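PDB 5NM7: peptidoglycan-binding domain 1 from Burkholderia, which is a modular phage endolysin that probably binds bacterial cell-wall peptidoglycan and cleaves it with an unusually large lysozyme-like catalytic subunit. Local coordinates for residues D71-T76 / A105-D110; A84-V89 / Q210-V215; L191-P194 / A198-D201; L239-A244 / N248-K253. All blocks are in the same frame, centred on the assembly; numbering follows the deposited sequence.

Contact 1. Residues D71-T76 / A105-D110; sequences DPRHLT and AGFLPD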
loop_
_atom_site.group_PDB
_atom_site.type_symbol
_atom_site.label_atom_id
_atom_site.label_comp_id
_atom_site.label_asym_id
_atom_site.label_seq_id
_atom_site.Cartn_x
_atom_site.Cartn_y
_atom_site.Cartn_z
ATOM N N ASP A 71 -3.297 -11.943 -10.347
ATOM C CA ASP A 71 -3.244 -10.757 -11.216
ATOM C C ASP A 71 -1.765 -10.356 -11.318
ATOM O O ASP A 71 -1.105 -10.194 -10.277
ATOM C CB ASP A 71 -4.082 -9.681 -10.572
ATOM C CG ASP A 71 -4.216 -8.424 -11.391
ATOM O OD1 ASP A 71 -3.360 -8.114 -12.234
ATOM O OD2 ASP A 71 -5.206 -7.716 -11.103
ATOM N N PRO A 72 -1.226 -10.207 -12.542
ATOM C CA PRO A 72 0.184 -9.836 -12.657
ATOM C C PRO A 72 0.474 -8.392 -12.177
ATOM O O PRO A 72 1.631 -8.061 -11.955
ATOM C CB PRO A 72 0.457 -9.959 -14.166
ATOM C CG PRO A 72 -0.866 -9.728 -14.803
ATOM C CD PRO A 72 -1.827 -10.425 -13.886
ATOM N N ARG A 73 -0.547 -7.567 -12.006
ATOM C CA ARG A 73 -0.379 -6.194 -11.430
ATOM C C ARG A 73 -0.103 -6.233 -9.928
ATOM O O ARG A 73 0.259 -5.191 -9.334
ATOM C CB ARG A 73 -1.636 -5.359 -11.640
ATOM C CG ARG A 73 -1.869 -4.963 -13.095
ATOM C CD ARG A 73 -3.207 -4.259 -13.268
ATOM N NE ARG A 73 -4.302 -5.227 -13.335
ATOM C CZ ARG A 73 -5.521 -5.097 -12.791
ATOM N NH1 ARG A 73 -5.879 -4.043 -12.053
ATOM N NH2 ARG A 73 -6.410 -6.077 -12.973
ATOM N N HIS A 74 -0.370 -7.366 -9.284
ATOM C CA HIS A 74 -0.240 -7.421 -7.811
ATOM C C HIS A 74 1.179 -7.639 -7.363
ATOM O O HIS A 74 1.971 -8.334 -7.983
ATOM C CB HIS A 74 -1.166 -8.489 -7.225
ATOM C CG HIS A 74 -2.603 -8.134 -7.382
ATOM N ND1 HIS A 74 -3.626 -9.024 -7.145
ATOM C CD2 HIS A 74 -3.192 -6.969 -7.747
ATOM C CE1 HIS A 74 -4.784 -8.416 -7.348
ATOM N NE2 HIS A 74 -4.549 -7.169 -7.703
ATOM N N LEU A 75 1.481 -7.037 -6.213
ATOM C CA LEU A 75 2.777 -7.182 -5.604
ATOM C C LEU A 75 3.041 -8.623 -5.217
ATOM O O LEU A 75 2.135 -9.343 -4.799
ATOM C CB LEU A 75 2.838 -6.291 -4.341
ATOM C CG LEU A 75 4.182 -5.769 -3.907
ATOM C CD1 LEU A 75 4.738 -4.804 -4.961
ATOM C CD2 LEU A 75 4.082 -5.096 -2.549
ATOM N N THR A 76 4.293 -9.041 -5.356
ATOM C CA THR A 76 4.768 -10.371 -4.921
ATOM C C THR A 76 5.799 -10.286 -3.784
ATOM O O THR A 76 6.373 -9.233 -3.557
ATOM C CB THR A 76 5.399 -11.110 -6.105
ATOM O OG1 THR A 76 6.678 -10.523 -6.412
ATOM C CG2 THR A 76 4.505 -11.059 -7.370
ATOM N N ALA A 105 -4.699 -3.236 -1.879
ATOM C CA ALA A 105 -4.920 -3.063 -3.305
ATOM C C ALA A 105 -4.417 -1.672 -3.770
ATOM O O ALA A 105 -4.893 -0.668 -3.291
ATOM C CB ALA A 105 -6.399 -3.203 -3.641
ATOM N N GLY A 106 -3.502 -1.674 -4.719
ATOM C CA GLY A 106 -3.020 -0.448 -5.349
ATOM C C GLY A 106 -3.918 0.043 -6.478
ATOM O O GLY A 106 -3.733 1.156 -6.984
ATOM N N PHE A 107 -4.865 -0.806 -6.885
ATOM C CA PHE A 107 -5.796 -0.481 -7.963
ATOM C C PHE A 107 -7.235 -0.640 -7.520
ATOM O O PHE A 107 -7.570 -1.499 -6.686
ATOM C CB PHE A 107 -5.570 -1.399 -9.165
ATOM C CG PHE A 107 -4.224 -1.258 -9.772
ATOM C CD1 PHE A 107 -3.173 -2.099 -9.381
ATOM C CD2 PHE A 107 -3.972 -0.241 -10.675
ATOM C CE1 PHE A 107 -1.911 -1.957 -9.924
ATOM C CE2 PHE A 107 -2.709 -0.113 -11.227
ATOM C CZ PHE A 107 -1.678 -0.961 -10.840
ATOM N N LEU A 108 -8.079 0.232 -8.067
ATOM C CA LEU A 108 -9.503 0.149 -7.911
ATOM C C LEU A 108 -9.998 -1.070 -8.674
ATOM O O LEU A 108 -9.345 -1.552 -9.572
ATOM C CB LEU A 108 -10.172 1.369 -8.518
ATOM C CG LEU A 108 -9.802 2.725 -7.913
ATOM C CD1 LEU A 108 -10.372 3.856 -8.766
ATOM C CD2 LEU A 108 -10.289 2.814 -6.486
ATOM N N PRO A 109 -11.205 -1.525 -8.351
ATOM C CA PRO A 109 -11.775 -2.628 -9.148
ATOM C C PRO A 109 -11.821 -2.349 -10.660
ATOM O O PRO A 109 -11.603 -3.268 -11.455
ATOM C CB PRO A 109 -13.167 -2.789 -8.559
ATOM C CG PRO A 109 -13.054 -2.285 -7.167
ATOM C CD PRO A 109 -12.078 -1.139 -7.236
ATOM N N ASP A 110 -11.996 -1.084 -11.062
ATOM C CA ASP A 110 -12.017 -0.723 -12.478
ATOM C C ASP A 110 -10.656 -0.752 -13.177
ATOM O O ASP A 110 -10.578 -0.567 -14.388
ATOM C CB ASP A 110 -12.775 0.636 -12.726
ATOM C CG ASP A 110 -12.063 1.862 -12.180
ATOM O OD1 ASP A 110 -12.759 2.764 -11.642
ATOM O OD2 ASP A 110 -10.808 1.931 -12.275
HETATM O O HOH W 1 -8.051 -3.975 -10.308
#

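Contact 2. Residues A84-V89 / Q210-V215; sequences ADRLQV and QLEAFV. With GLY (glycine), chain E.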
loop_
_atom_site.group_PDB
_atom_site.type_symbol
_atom_site.label_atom_id
_atom_site.label_comp_id
_atom_site.label_asym_id
_atom_site.label_seq_id
_atom_site.Cartn_x
_atom_site.Cartn_y
_atom_site.Cartn_z
ATOM N N ALA A 84 13.709 -4.397 -0.166
ATOM C CA ALA A 84 14.646 -4.512 0.962
ATOM C C ALA A 84 16.088 -4.289 0.515
ATOM O O ALA A 84 16.862 -3.577 1.158
ATOM C CB ALA A 84 14.515 -5.868 1.649
ATOM N N ASP A 85 16.438 -4.877 -0.619
ATOM C CA ASP A 85 17.757 -4.641 -1.221
ATOM C C ASP A 85 17.984 -3.196 -1.616
ATOM O O ASP A 85 19.066 -2.637 -1.342
ATOM C CB ASP A 85 17.967 -5.550 -2.410
ATOM C CG ASP A 85 17.978 -7.040 -2.025
ATOM O OD1 ASP A 85 18.166 -7.371 -0.833
ATOM O OD2 ASP A 85 17.810 -7.868 -2.922
ATOM N N ARG A 86 16.991 -2.579 -2.262
ATOM C CA ARG A 86 17.091 -1.183 -2.631
ATOM C C ARG A 86 17.313 -0.252 -1.453
ATOM O O ARG A 86 18.036 0.756 -1.568
ATOM C CB ARG A 86 15.857 -0.715 -3.418
ATOM C CG ARG A 86 15.758 -1.267 -4.805
ATOM C CD ARG A 86 16.750 -0.546 -5.714
ATOM N NE ARG A 86 16.517 0.889 -5.723
ATOM C CZ ARG A 86 15.499 1.444 -6.341
ATOM N NH1 ARG A 86 14.672 0.669 -7.015
ATOM N NH2 ARG A 86 15.329 2.757 -6.325
ATOM N N LEU A 87 16.616 -0.534 -0.354
ATOM C CA LEU A 87 16.646 0.307 0.834
ATOM C C LEU A 87 17.765 -0.024 1.804
ATOM O O LEU A 87 18.051 0.792 2.681
ATOM C CB LEU A 87 15.302 0.208 1.581
ATOM C CG LEU A 87 14.092 0.760 0.824
ATOM C CD1 LEU A 87 12.827 0.250 1.459
ATOM C CD2 LEU A 87 14.097 2.256 0.835
ATOM N N GLN A 88 18.366 -1.210 1.659
ATOM C CA GLN A 88 19.291 -1.773 2.653
ATOM C C GLN A 88 18.613 -1.823 4.024
ATOM O O GLN A 88 19.134 -1.358 5.042
ATOM C CB GLN A 88 20.633 -1.001 2.681
ATOM C CG GLN A 88 21.392 -1.077 1.372
ATOM C CD GLN A 88 21.965 -2.451 1.120
ATOM O OE1 GLN A 88 22.770 -2.955 1.922
ATOM N NE2 GLN A 88 21.456 -3.128 0.080
ATOM N N VAL A 89 17.394 -2.358 4.012
ATOM C CA VAL A 89 16.565 -2.513 5.198
ATOM C C VAL A 89 16.291 -4.014 5.314
ATOM O O VAL A 89 16.177 -4.726 4.318
ATOM C CB VAL A 89 15.272 -1.673 5.040
ATOM C CG1 VAL A 89 14.223 -2.023 6.093
ATOM C CG2 VAL A 89 15.569 -0.172 5.084
ATOM N N GLN A 210 4.299 0.985 -7.963
ATOM C CA GLN A 210 3.801 1.793 -6.856
ATOM C C GLN A 210 4.705 1.650 -5.633
ATOM O O GLN A 210 4.970 2.637 -4.955
ATOM C CB GLN A 210 2.391 1.373 -6.542
ATOM C CG GLN A 210 1.463 1.685 -7.688
ATOM C CD GLN A 210 0.061 1.173 -7.439
ATOM O OE1 GLN A 210 -0.242 0.658 -6.371
ATOM N NE2 GLN A 210 -0.807 1.364 -8.415
ATOM N N LEU A 211 5.157 0.435 -5.378
ATOM C CA LEU A 211 6.166 0.179 -4.317
ATOM C C LEU A 211 7.497 0.863 -4.653
ATOM O O LEU A 211 8.151 1.378 -3.757
ATOM C CB LEU A 211 6.427 -1.291 -4.120
ATOM C CG LEU A 211 7.518 -1.736 -3.120
ATOM C CD1 LEU A 211 7.220 -1.260 -1.711
ATOM C CD2 LEU A 211 7.657 -3.235 -3.161
ATOM N N GLU A 212 7.888 0.862 -5.929
ATOM C CA GLU A 212 9.138 1.528 -6.357
ATOM C C GLU A 212 9.074 3.005 -6.017
ATOM O O GLU A 212 10.070 3.568 -5.572
ATOM C CB GLU A 212 9.413 1.295 -7.853
ATOM C CG GLU A 212 10.585 2.075 -8.473
ATOM C CD GLU A 212 11.932 1.781 -7.870
ATOM O OE1 GLU A 212 12.146 0.775 -7.144
ATOM O OE2 GLU A 212 12.860 2.605 -8.081
ATOM N N ALA A 213 7.899 3.636 -6.197
ATOM C CA ALA A 213 7.717 5.011 -5.797
ATOM C C ALA A 213 7.938 5.203 -4.321
ATOM O O ALA A 213 8.653 6.164 -3.889
ATOM C CB ALA A 213 6.377 5.559 -6.200
ATOM N N PHE A 214 7.380 4.299 -3.538
ATOM C CA PHE A 214 7.625 4.329 -2.080
ATOM C C PHE A 214 9.104 4.197 -1.757
ATOM O O PHE A 214 9.622 4.966 -0.952
ATOM C CB PHE A 214 6.804 3.257 -1.354
ATOM C CG PHE A 214 7.211 3.016 0.081
ATOM C CD1 PHE A 214 6.661 3.768 1.098
ATOM C CD2 PHE A 214 8.132 2.044 0.399
ATOM C CE1 PHE A 214 7.031 3.573 2.399
ATOM C CE2 PHE A 214 8.518 1.847 1.718
ATOM C CZ PHE A 214 7.952 2.607 2.707
ATOM N N VAL A 215 9.769 3.241 -2.383
ATOM C CA VAL A 215 11.214 3.039 -2.157
ATOM C C VAL A 215 11.963 4.334 -2.463
ATOM O O VAL A 215 12.789 4.805 -1.657
ATOM C CB VAL A 215 11.740 1.882 -3.006
ATOM C CG1 VAL A 215 13.252 1.853 -3.059
ATOM C CG2 VAL A 215 11.206 0.566 -2.454
HETATM N N GLY E . 11.952 -1.668 -5.772
HETATM C CA GLY E . 10.544 -2.078 -5.439
HETATM C C GLY E . 9.861 -2.762 -6.597
HETATM O O GLY E . 10.528 -2.936 -7.610
HETATM O OXT GLY E . 8.680 -3.180 -6.558
#

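Contact 3. Residues L191-P194 / A198-D201; sequences LGYP and AFVD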
loop_
_atom_site.group_PDB
_atom_site.type_symbol
_atom_site.label_atom_id
_atom_site.label_comp_id
_atom_site.label_asym_id
_atom_site.label_seq_id
_atom_site.Cartn_x
_atom_site.Cartn_y
_atom_site.Cartn_z
ATOM N N LEU A 191 12.080 12.246 -6.991
ATOM C CA LEU A 191 12.254 10.809 -7.062
ATOM C C LEU A 191 12.810 10.312 -8.385
ATOM O O LEU A 191 12.900 9.106 -8.613
ATOM C CB LEU A 191 10.910 10.115 -6.759
ATOM C CG LEU A 191 10.253 10.458 -5.441
ATOM C CD1 LEU A 191 9.066 9.572 -5.102
ATOM C CD2 LEU A 191 11.210 10.552 -4.293
ATOM N N GLY A 192 13.229 11.219 -9.251
ATOM C CA GLY A 192 13.947 10.843 -10.435
ATOM C C GLY A 192 13.145 10.347 -11.596
ATOM O O GLY A 192 13.687 9.675 -12.461
ATOM N N TYR A 193 11.847 10.660 -11.628
ATOM C CA TYR A 193 11.026 10.322 -12.774
ATOM C C TYR A 193 11.195 11.408 -13.852
ATOM O O TYR A 193 11.513 12.554 -13.522
ATOM C CB TYR A 193 9.544 10.222 -12.382
ATOM C CG TYR A 193 9.271 9.052 -11.480
ATOM C CD1 TYR A 193 9.467 9.142 -10.109
ATOM C CD2 TYR A 193 8.826 7.852 -11.988
ATOM C CE1 TYR A 193 9.205 8.074 -9.287
ATOM C CE2 TYR A 193 8.598 6.750 -11.175
ATOM C CZ TYR A 193 8.773 6.859 -9.818
ATOM O OH TYR A 193 8.540 5.791 -9.004
ATOM N N PRO A 194 10.981 11.054 -15.136
ATOM C CA PRO A 194 11.199 12.041 -16.224
ATOM C C PRO A 194 10.303 13.284 -16.141
ATOM O O PRO A 194 10.741 14.397 -16.454
ATOM C CB PRO A 194 10.867 11.265 -17.502
ATOM C CG PRO A 194 10.738 9.837 -17.115
ATOM C CD PRO A 194 10.556 9.745 -15.638
ATOM N N ALA A 198 4.987 10.582 -16.713
ATOM C CA ALA A 198 5.686 9.304 -16.671
ATOM C C ALA A 198 5.517 8.632 -15.299
ATOM O O ALA A 198 5.407 7.413 -15.213
ATOM C CB ALA A 198 7.168 9.459 -17.002
ATOM N N PHE A 199 5.530 9.438 -14.247
ATOM C CA PHE A 199 5.279 8.940 -12.897
ATOM C C PHE A 199 3.899 8.267 -12.827
ATOM O O PHE A 199 3.761 7.109 -12.384
ATOM C CB PHE A 199 5.381 10.060 -11.874
ATOM C CG PHE A 199 4.958 9.674 -10.516
ATOM C CD1 PHE A 199 5.820 8.963 -9.696
ATOM C CD2 PHE A 199 3.692 10.001 -10.045
ATOM C CE1 PHE A 199 5.421 8.590 -8.411
ATOM C CE2 PHE A 199 3.309 9.636 -8.759
ATOM C CZ PHE A 199 4.174 8.931 -7.951
ATOM N N VAL A 200 2.899 8.988 -13.293
ATOM C CA VAL A 200 1.539 8.472 -13.283
ATOM C C VAL A 200 1.406 7.223 -14.154
ATOM O O VAL A 200 0.769 6.257 -13.746
ATOM C CB VAL A 200 0.519 9.584 -13.622
ATOM C CG1 VAL A 200 -0.895 9.027 -13.840
ATOM C CG2 VAL A 200 0.491 10.624 -12.522
ATOM N N ASP A 201 1.997 7.234 -15.351
ATOM C CA ASP A 201 2.013 6.047 -16.190
ATOM C C ASP A 201 2.582 4.844 -15.460
ATOM O O ASP A 201 2.064 3.752 -15.581
ATOM C CB ASP A 201 2.803 6.270 -17.485
ATOM C CG ASP A 201 2.104 7.220 -18.470
ATOM O OD1 ASP A 201 0.885 7.413 -18.415
ATOM O OD2 ASP A 201 2.797 7.738 -19.359
#

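Contact 4. Residues L239-A244 / N248-K253; sequences LYNGKA and NLYDVK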
loop_
_atom_site.group_PDB
_atom_site.type_symbol
_atom_site.label_atom_id
_atom_site.label_comp_id
_atom_site.label_asym_id
_atom_site.label_seq_id
_atom_site.Cartn_x
_atom_site.Cartn_y
_atom_site.Cartn_z
ATOM N N LEU A 239 7.231 10.535 10.834
ATOM C CA LEU A 239 7.745 11.160 9.613
ATOM C C LEU A 239 6.882 10.796 8.409
ATOM O O LEU A 239 6.657 11.648 7.539
ATOM C CB LEU A 239 9.177 10.745 9.329
ATOM C CG LEU A 239 10.192 11.211 10.391
ATOM C CD1 LEU A 239 11.523 10.530 10.137
ATOM C CD2 LEU A 239 10.281 12.730 10.375
ATOM N N TYR A 240 6.446 9.544 8.353
ATOM C CA TYR A 240 5.723 9.027 7.197
ATOM C C TYR A 240 4.232 9.324 7.251
ATOM O O TYR A 240 3.664 9.819 6.270
ATOM C CB TYR A 240 5.978 7.536 7.061
ATOM C CG TYR A 240 5.383 6.978 5.817
ATOM C CD1 TYR A 240 4.150 6.322 5.839
ATOM C CD2 TYR A 240 6.004 7.155 4.617
ATOM C CE1 TYR A 240 3.581 5.794 4.693
ATOM C CE2 TYR A 240 5.445 6.636 3.449
ATOM C CZ TYR A 240 4.239 5.963 3.506
ATOM O OH TYR A 240 3.667 5.461 2.365
ATOM N N ASN A 241 3.597 9.003 8.381
ATOM C CA ASN A 241 2.149 9.184 8.569
ATOM C C ASN A 241 1.770 10.566 9.086
ATOM O O ASN A 241 0.639 10.991 8.871
ATOM C CB ASN A 241 1.566 8.107 9.479
ATOM C CG ASN A 241 1.693 6.729 8.873
ATOM O OD1 ASN A 241 0.923 6.379 7.945
ATOM N ND2 ASN A 241 2.607 5.957 9.347
ATOM N N GLY A 242 2.705 11.255 9.727
ATOM C CA GLY A 242 2.478 12.603 10.224
ATOM C C GLY A 242 2.167 12.606 11.714
ATOM O O GLY A 242 2.219 11.571 12.384
ATOM N N LYS A 243 1.813 13.786 12.208
ATOM C CA LYS A 243 1.722 14.039 13.650
ATOM C C LYS A 243 0.671 13.176 14.367
ATOM O O LYS A 243 0.842 12.866 15.534
ATOM C CB LYS A 243 1.469 15.534 13.888
ATOM C CG LYS A 243 1.744 16.021 15.306
ATOM C CD LYS A 243 3.238 16.052 15.658
ATOM C CE LYS A 243 3.462 16.013 17.172
ATOM N NZ LYS A 243 3.215 14.658 17.758
ATOM N N ALA A 244 -0.364 12.751 13.644
ATOM C CA ALA A 244 -1.441 11.925 14.190
ATOM C C ALA A 244 -1.195 10.415 14.061
ATOM O O ALA A 244 -2.118 9.625 14.254
ATOM C CB ALA A 244 -2.750 12.294 13.514
ATOM N N ASN A 248 -3.843 6.213 15.053
ATOM C CA ASN A 248 -4.146 5.015 14.284
ATOM C C ASN A 248 -3.186 3.858 14.550
ATOM O O ASN A 248 -3.199 2.881 13.845
ATOM C CB ASN A 248 -4.258 5.391 12.802
ATOM C CG ASN A 248 -5.517 6.224 12.518
ATOM O OD1 ASN A 248 -5.447 7.415 12.217
ATOM N ND2 ASN A 248 -6.686 5.584 12.629
ATOM N N LEU A 249 -2.389 3.954 15.609
ATOM C CA LEU A 249 -1.524 2.868 16.051
ATOM C C LEU A 249 -0.444 2.478 15.023
ATOM O O LEU A 249 0.070 1.391 15.095
ATOM C CB LEU A 249 -2.318 1.626 16.511
ATOM C CG LEU A 249 -2.788 1.718 18.003
ATOM C CD1 LEU A 249 -3.618 2.910 18.375
ATOM C CD2 LEU A 249 -3.421 0.425 18.500
ATOM N N TYR A 250 -0.073 3.373 14.106
ATOM C CA TYR A 250 0.916 3.001 13.100
ATOM C C TYR A 250 2.232 2.521 13.714
ATOM O O TYR A 250 2.799 1.546 13.277
ATOM C CB TYR A 250 1.192 4.152 12.131
ATOM C CG TYR A 250 0.055 4.350 11.152
ATOM C CD1 TYR A 250 -0.143 3.439 10.157
ATOM C CD2 TYR A 250 -0.781 5.459 11.210
ATOM C CE1 TYR A 250 -1.184 3.599 9.250
ATOM C CE2 TYR A 250 -1.837 5.630 10.306
ATOM C CZ TYR A 250 -2.024 4.679 9.332
ATOM O OH TYR A 250 -3.070 4.805 8.419
ATOM N N ASP A 251 2.682 3.248 14.721
ATOM C CA ASP A 251 3.940 2.927 15.390
ATOM C C ASP A 251 3.965 1.518 15.937
ATOM O O ASP A 251 4.871 0.711 15.652
ATOM C CB ASP A 251 4.281 3.965 16.453
ATOM C CG ASP A 251 3.179 4.138 17.541
ATOM O OD1 ASP A 251 1.954 4.002 17.264
ATOM O OD2 ASP A 251 3.563 4.448 18.670
ATOM N N VAL A 252 2.934 1.184 16.721
ATOM C CA VAL A 252 2.901 -0.107 17.340
ATOM C C VAL A 252 2.527 -1.203 16.379
ATOM O O VAL A 252 3.003 -2.311 16.492
ATOM C CB VAL A 252 1.947 -0.107 18.558
ATOM C CG1 VAL A 252 1.987 -1.465 19.246
ATOM C CG2 VAL A 252 2.361 0.974 19.540
ATOM N N LYS A 253 1.678 -0.909 15.384
ATOM C CA LYS A 253 1.430 -1.908 14.359
ATOM C C LYS A 253 2.683 -2.290 13.590
ATOM O O LYS A 253 2.872 -3.462 13.284
ATOM C CB LYS A 253 0.327 -1.440 13.383
ATOM C CG LYS A 253 -1.048 -1.470 14.043
ATOM C CD LYS A 253 -2.091 -0.878 13.109
ATOM C CE LYS A 253 -3.485 -1.102 13.677
ATOM N NZ LYS A 253 -4.452 -0.261 12.938
#

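Contact 1. Residues D71-T76 / A105-D110
Arg73 sets CG anti to its own carbonyl carbon (chi1 -70°) and, with chi2 extended, carries CD over one face of the Phe107 ring, offset toward the rim; a bend at chi3 (-80°) then turns the guanidinium back toward Asp71. Arg73 sits in a type I beta turn from Asp71 to His74, which also holds an Asx turn, in the loop between helices 59-67 and 77-87. Asp71 OD1 accepts from Arg73 N at 2.9 Å and is met from above the carboxylate plane. Its other oxygen, OD2, lies 2.8 Å from Arg73 NH2 but well outside the guanidinium plane, so that pairing is one of charge alone.

Phe107 belongs to a second loop, between helix 91-101 and strand 115-117. The aliphatic part of Arg73 packs on its ring, with CB 3.8 Å from Phe107 CE1, while NH1 comes alongside Phe107 CB at 3.9 Å. The guanidinium plane is tilted 66° from the ring, and CZ stands 5.4 Å from the centroid, a distance that allows at most a weak cation-pi attraction. Glu207 of helix 207-219 ties the two loops together: its carboxylate takes hydrogen bonds from Leu75 N and Gly106 N. The polar end of the arginine reaches the second loop through one water, which accepts from Arg73 NH1 at 2.8 Å and donates to Leu108 O at 2.8 Å.

Contact 2. Residues A84-V89 / Q210-V215
Leu87 and Val215 form the close-packed part of this helix-helix contact, in which the last turn of helix 77-87, closed by a Schellman motif with Gln88 as the C-prime residue, meets the middle of helix 207-219 in the N-acetylmuramidase region. Leu87 CD2 lies 4.0 Å from Val215 CG1 and closer still, 3.8 Å, to the backbone atom Val215 O. The same methyl, CG1, also touches Arg86 CB at 3.7 Å and sits over the centre of one face of the Arg86 guanidinium, so a single valine branch serves both the apolar and the charged half. Leu225 of helix 222-229 packs on Leu87 as well.

On the side of exposed Arg86 the contact turns polar. Bent at both chi2 and chi3, the arginine curls its head over to Glu212 in an end-on salt bridge: NH1 reaches Glu212 OE2 at 2.9 Å and NH2 the same atom at 3.0 Å, with OE2 in the guanidinium plane. NH1 also approaches OE1, in a bent, weak bond whose very short length is doubtful. Arg216 NE is a further partner of OE2, so two positively charged groups surround that oxygen, which would probably favour the ionised carboxylate. OE1 also faces a bound glycine, whose pocket is completed by Asp79, Ala83, Leu211 and Ala208. Leu211 CD2 approaches the ligand carboxylate, while the glycine N donates to Glu212 OE1 at 2.8 Å.

Contact 3. Residues L191-P194 / A198-D201
Tyr193 and Phe199 make a T-shaped aromatic pair in the N-acetylmuramidase, lysozyme-like part of the protein, where the loop carrying residues 191-194 runs into helix 196-205 and both rings pack on Ala213 of helix 207-219. Phe199 supplies the edge: its CD1 stands 3.4 Å above the tyrosine plane, over the ring centre, and comes within 3.5 Å of Tyr193 CE1. The planes are nearly perpendicular, at 87°, with the centroids 4.9 Å apart. Phe199 reaches this position because its CG is anti to the backbone N (chi1 172°), whereas Tyr193 has CG beside its backbone N and offers a face.

Purely aliphatic packing makes up the second group. Ala198 CB fits against the Pro194 ring, 3.6 Å from CG and 3.7 Å from CD, one helical position before Phe199. The two pairs therefore follow the chain in opposite order, Tyr193 with Phe199 and Pro194 with Ala198, as befits a tight reversal closed by only three intervening residues.

Polar and charged interactions come from outside the pair of segments. Asp195 OD1 accepts from Ala198 N in the opening turn of the helix. Arg216 makes a cation-pi contact with Tyr193 and also donates through NH1 to Leu191 O. With no hydrogen bond crossing the contact, its cohesion probably comes from burial of apolar surface and dispersion, helped by the weakly positive C-H edge of Phe199 on the pi face of Tyr193.

Contact 4. Residues L239-A244 / N248-K253
Asn241 lays its side-chain amide flat on one face of the Tyr250 ring, an amide-pi stack with the two planes only 10° apart. Its CG is anti to the carbonyl carbon (chi1 -64°), and chi2 (-76°) turns the amide flat to the ring. Asn241 OD1 lies over the ring centre, 3.5 Å above the plane, and Asn241 ND2 is displaced toward the root of the side chain, 3.5 Å from Tyr250 CG and 3.6 Å from Tyr250 CB. Further along the turn the backbones merely approach: Ala244 O and Asn248 N are 3.9 Å apart, without a hydrogen bond.

One shell out, Glu101 of helix 91-101 fixes the amide by accepting through OE2 from Asn241 ND2. Tyr250 in turn leans on Val100 of that helix and on Ala237.

The backbone then sets the two partners facing each other. Gly242, with positive phi, breaks away from helix 233-241 right after Asn241, in a backbone conformation that suits glycine. Leu249 holds the N-cap position of helix 250-265, and its O accepts from Lys253 N at 2.8 Å. The contact thus joins two consecutive helices of the lysozyme-like part at their connecting turn. Because stacking uses the amide's face, its N-H groups, which lie in the amide plane, remain available for an acceptor such as Glu101.

Contact 2 is buried, contacts 1 and 3 are partly buried, and contact 4 lies at the surface. Helix 207-219 is the element they share most: it forms half of contact 2, and Gln210, Leu211 and Ala213 extend it to contacts 1 and 3. Gly106 O and Gln210 NE2, 3.3 Å apart, probably form a hydrogen bond between contacts 1 and 2, while Tyr193 OH packs against Ala213. Contact 3 is nested within the chain loop that contact 2 closes. Contact 4 meets contact 2 through Tyr240 and Phe214. Chemistry follows place: charge and a ligand at contact 2, rings and aliphatic groups at contact 3, water-assisted arginine packing at contact 1, and a stacked amide at contact 4.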